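Local coordinates for protein aspartate aminotransferase (Rhodobacter sphaeroides, PDB 3NRA) that probably catalyses the pyridoxal-phosphate-dependent transfer of an amino group from L-aspartate to 2-oxoglutarate, giving oxaloacetate and L-glutamate, at residues B[341-346]-B[376-381]. Numbering follows the deposited sequence. Where two conformers were deposited one is given.
Sequences FPRLPK and TADSVR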
loop_
_atom_site.group_PDB
_atom_site.type_symbol
_atom_site.label_atom_id
_atom_site.label_comp_id
_atom_site.label_asym_id
_atom_site.label_seq_id
_atom_site.Cartn_x
_atom_site.Cartn_y
_atom_site.Cartn_z
ATOM N N PHE B 341 -26.980 -9.340 1.494
ATOM C CA PHE B 341 -26.617 -10.124 2.646
ATOM C C PHE B 341 -27.835 -10.950 3.139
ATOM O O PHE B 341 -28.428 -10.644 4.163
ATOM C CB PHE B 341 -26.112 -9.163 3.707
ATOM C CG PHE B 341 -25.325 -9.796 4.793
ATOM C CD1 PHE B 341 -24.200 -10.562 4.510
ATOM C CD2 PHE B 341 -25.639 -9.540 6.122
ATOM C CE1 PHE B 341 -23.442 -11.091 5.515
ATOM C CE2 PHE B 341 -24.882 -10.088 7.134
ATOM C CZ PHE B 341 -23.768 -10.857 6.822
ATOM N N PRO B 342 -28.206 -12.006 2.390
ATOM C CA PRO B 342 -29.313 -12.828 2.814
ATOM C C PRO B 342 -29.022 -13.663 4.067
ATOM O O PRO B 342 -27.927 -14.204 4.211
ATOM C CB PRO B 342 -29.557 -13.726 1.609
ATOM C CG PRO B 342 -28.322 -13.720 0.882
ATOM C CD PRO B 342 -27.802 -12.345 1.031
ATOM N N ARG B 343 -29.991 -13.696 4.981
ATOM C CA ARG B 343 -29.965 -14.572 6.140
ATOM C C ARG B 343 -30.673 -15.846 5.773
ATOM O O ARG B 343 -31.847 -15.827 5.420
ATOM C CB ARG B 343 -30.667 -13.909 7.326
ATOM C CG ARG B 343 -30.412 -14.597 8.642
ATOM C CD ARG B 343 -31.138 -13.922 9.802
ATOM N NE ARG B 343 -32.588 -13.948 9.595
ATOM C CZ ARG B 343 -33.484 -13.477 10.447
ATOM N NH1 ARG B 343 -33.119 -12.940 11.614
ATOM N NH2 ARG B 343 -34.751 -13.544 10.136
ATOM N N LEU B 344 -29.956 -16.965 5.858
ATOM C CA LEU B 344 -30.470 -18.254 5.421
ATOM C C LEU B 344 -31.193 -18.958 6.575
ATOM O O LEU B 344 -30.891 -18.701 7.747
ATOM C CB LEU B 344 -29.302 -19.135 4.920
ATOM C CG LEU B 344 -28.431 -18.550 3.803
ATOM C CD1 LEU B 344 -27.405 -19.556 3.340
ATOM C CD2 LEU B 344 -29.303 -18.070 2.611
ATOM N N PRO B 345 -32.089 -19.909 6.254
ATOM C CA PRO B 345 -32.734 -20.706 7.304
ATOM C C PRO B 345 -31.849 -21.755 7.931
ATOM O O PRO B 345 -30.697 -21.944 7.525
ATOM C CB PRO B 345 -33.901 -21.376 6.573
ATOM C CG PRO B 345 -33.503 -21.422 5.169
ATOM C CD PRO B 345 -32.632 -20.221 4.921
ATOM N N LYS B 346 -32.378 -22.411 8.957
ATOM C CA LYS B 346 -31.723 -23.567 9.591
ATOM C C LYS B 346 -31.516 -24.664 8.549
ATOM O O LYS B 346 -32.460 -25.051 7.885
ATOM C CB LYS B 346 -32.615 -24.090 10.731
ATOM C CG LYS B 346 -32.009 -25.188 11.594
ATOM C CD LYS B 346 -33.083 -25.847 12.465
ATOM N N THR B 376 -23.439 -12.945 12.713
ATOM C CA THR B 376 -24.119 -13.053 11.428
ATOM C C THR B 376 -23.611 -14.299 10.698
ATOM O O THR B 376 -23.367 -14.270 9.468
ATOM C CB THR B 376 -23.900 -11.784 10.536
ATOM O OG1 THR B 376 -22.502 -11.530 10.376
ATOM C CG2 THR B 376 -24.596 -10.549 11.139
ATOM N N ALA B 377 -23.483 -15.399 11.443
ATOM C CA ALA B 377 -22.890 -16.626 10.920
ATOM C C ALA B 377 -23.790 -17.321 9.890
ATOM O O ALA B 377 -23.296 -17.944 8.963
ATOM C CB ALA B 377 -22.555 -17.603 12.079
ATOM N N ASP B 378 -25.104 -17.175 10.038
ATOM C CA ASP B 378 -26.050 -17.841 9.113
ATOM C C ASP B 378 -26.438 -16.979 7.914
ATOM O O ASP B 378 -27.286 -17.370 7.133
ATOM C CB ASP B 378 -27.305 -18.416 9.854
ATOM C CG ASP B 378 -28.119 -17.355 10.592
ATOM O OD1 ASP B 378 -27.738 -16.151 10.608
ATOM O OD2 ASP B 378 -29.145 -17.750 11.196
ATOM N N SER B 379 -25.749 -15.841 7.738
ATOM C CA SER B 379 -25.832 -15.042 6.500
ATOM C C SER B 379 -24.632 -15.270 5.578
ATOM O O SER B 379 -23.608 -15.745 6.012
ATOM C CB SER B 379 -25.964 -13.554 6.858
ATOM O OG SER B 379 -27.168 -13.353 7.609
ATOM N N VAL B 380 -24.809 -14.961 4.288
ATOM C CA VAL B 380 -23.723 -14.927 3.332
ATOM C C VAL B 380 -23.809 -13.621 2.542
ATOM O O VAL B 380 -24.894 -13.060 2.397
ATOM C CB VAL B 380 -23.772 -16.129 2.335
ATOM C CG1 VAL B 380 -23.592 -17.474 3.095
ATOM C CG2 VAL B 380 -25.106 -16.118 1.495
ATOM N N ARG B 381 -22.657 -13.105 2.098
ATOM C CA ARG B 381 -22.636 -11.893 1.291
ATOM C C ARG B 381 -22.446 -12.251 -0.181
ATOM O O ARG B 381 -21.642 -13.123 -0.514
ATOM C CB ARG B 381 -21.529 -10.934 1.730
ATOM C CG ARG B 381 -21.767 -9.518 1.272
ATOM C CD ARG B 381 -20.560 -8.668 1.358
ATOM N NE ARG B 381 -19.504 -9.155 0.459
ATOM C CZ ARG B 381 -18.237 -8.751 0.485
ATOM N NH1 ARG B 381 -17.848 -7.799 1.316
ATOM N NH2 ARG B 381 -17.355 -9.271 -0.386
HETATM O O HOH W 1 -28.539 -11.165 6.798
HETATM O O HOH W 2 -30.301 -20.117 10.216
#
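Phe341 lays one face of its ring over Ser379 CB. Chi1 of -163° sets CG opposite the backbone N, which carries the ring across to the 376-381 segment. CG is still 4.1 Å from Val380 O, but CD1 comes to 3.3 Å from that oxygen, approaching obliquely, and has Arg381 CA at the ring's edge. CD2, CE1 and CE2 all face Ser379 CB, which makes a CH-pi contact, 3.7 Å from the ring centroid and shifted toward the rim. At the tip, CZ comes closest to Ser379 CB, at 3.5 Å, and also meets Thr376 CB at the ring's edge. Thr376 turns its hydroxyl to Gly369 O and Ser373 O, while Pro191 also touches the ring. With an alanine here, Ser379 CB would probably lose the ring face that it rests on, Thr376 would lose its edge contact, and a gap would be likely to open beside Arg381.

This is the edge of the small sheet of a class I aminotransferase, where the chain leaving strand 339-340 still runs antiparallel to the start of strand 380-383. Arg343 and Ser379 form a non-hydrogen-bonded pair, flanked by Val380 N to Pro342 O and by the shorter Leu344 N to Asp378 O, 3.0 Å and fairly straight at 163°. A type I turn, Thr376 to Ser379, leads into the strand. Water 1 joins Phe341 O to Ser379 OG; water 2 donates to both Leu344 O and Asp378 OD2. Arg343 lies alongside Asp378, CG 3.7 Å from OD1, with no salt bridge between them. On the opposite face, Val380 CG2 touches Pro342 CG at 4.1 Å, and Val355 and Phe354 of helix 351-362 pack against Val380 and Leu344 respectively. Arg381 instead sends its guanidinium away, NH1 bonding Asn190 OD1.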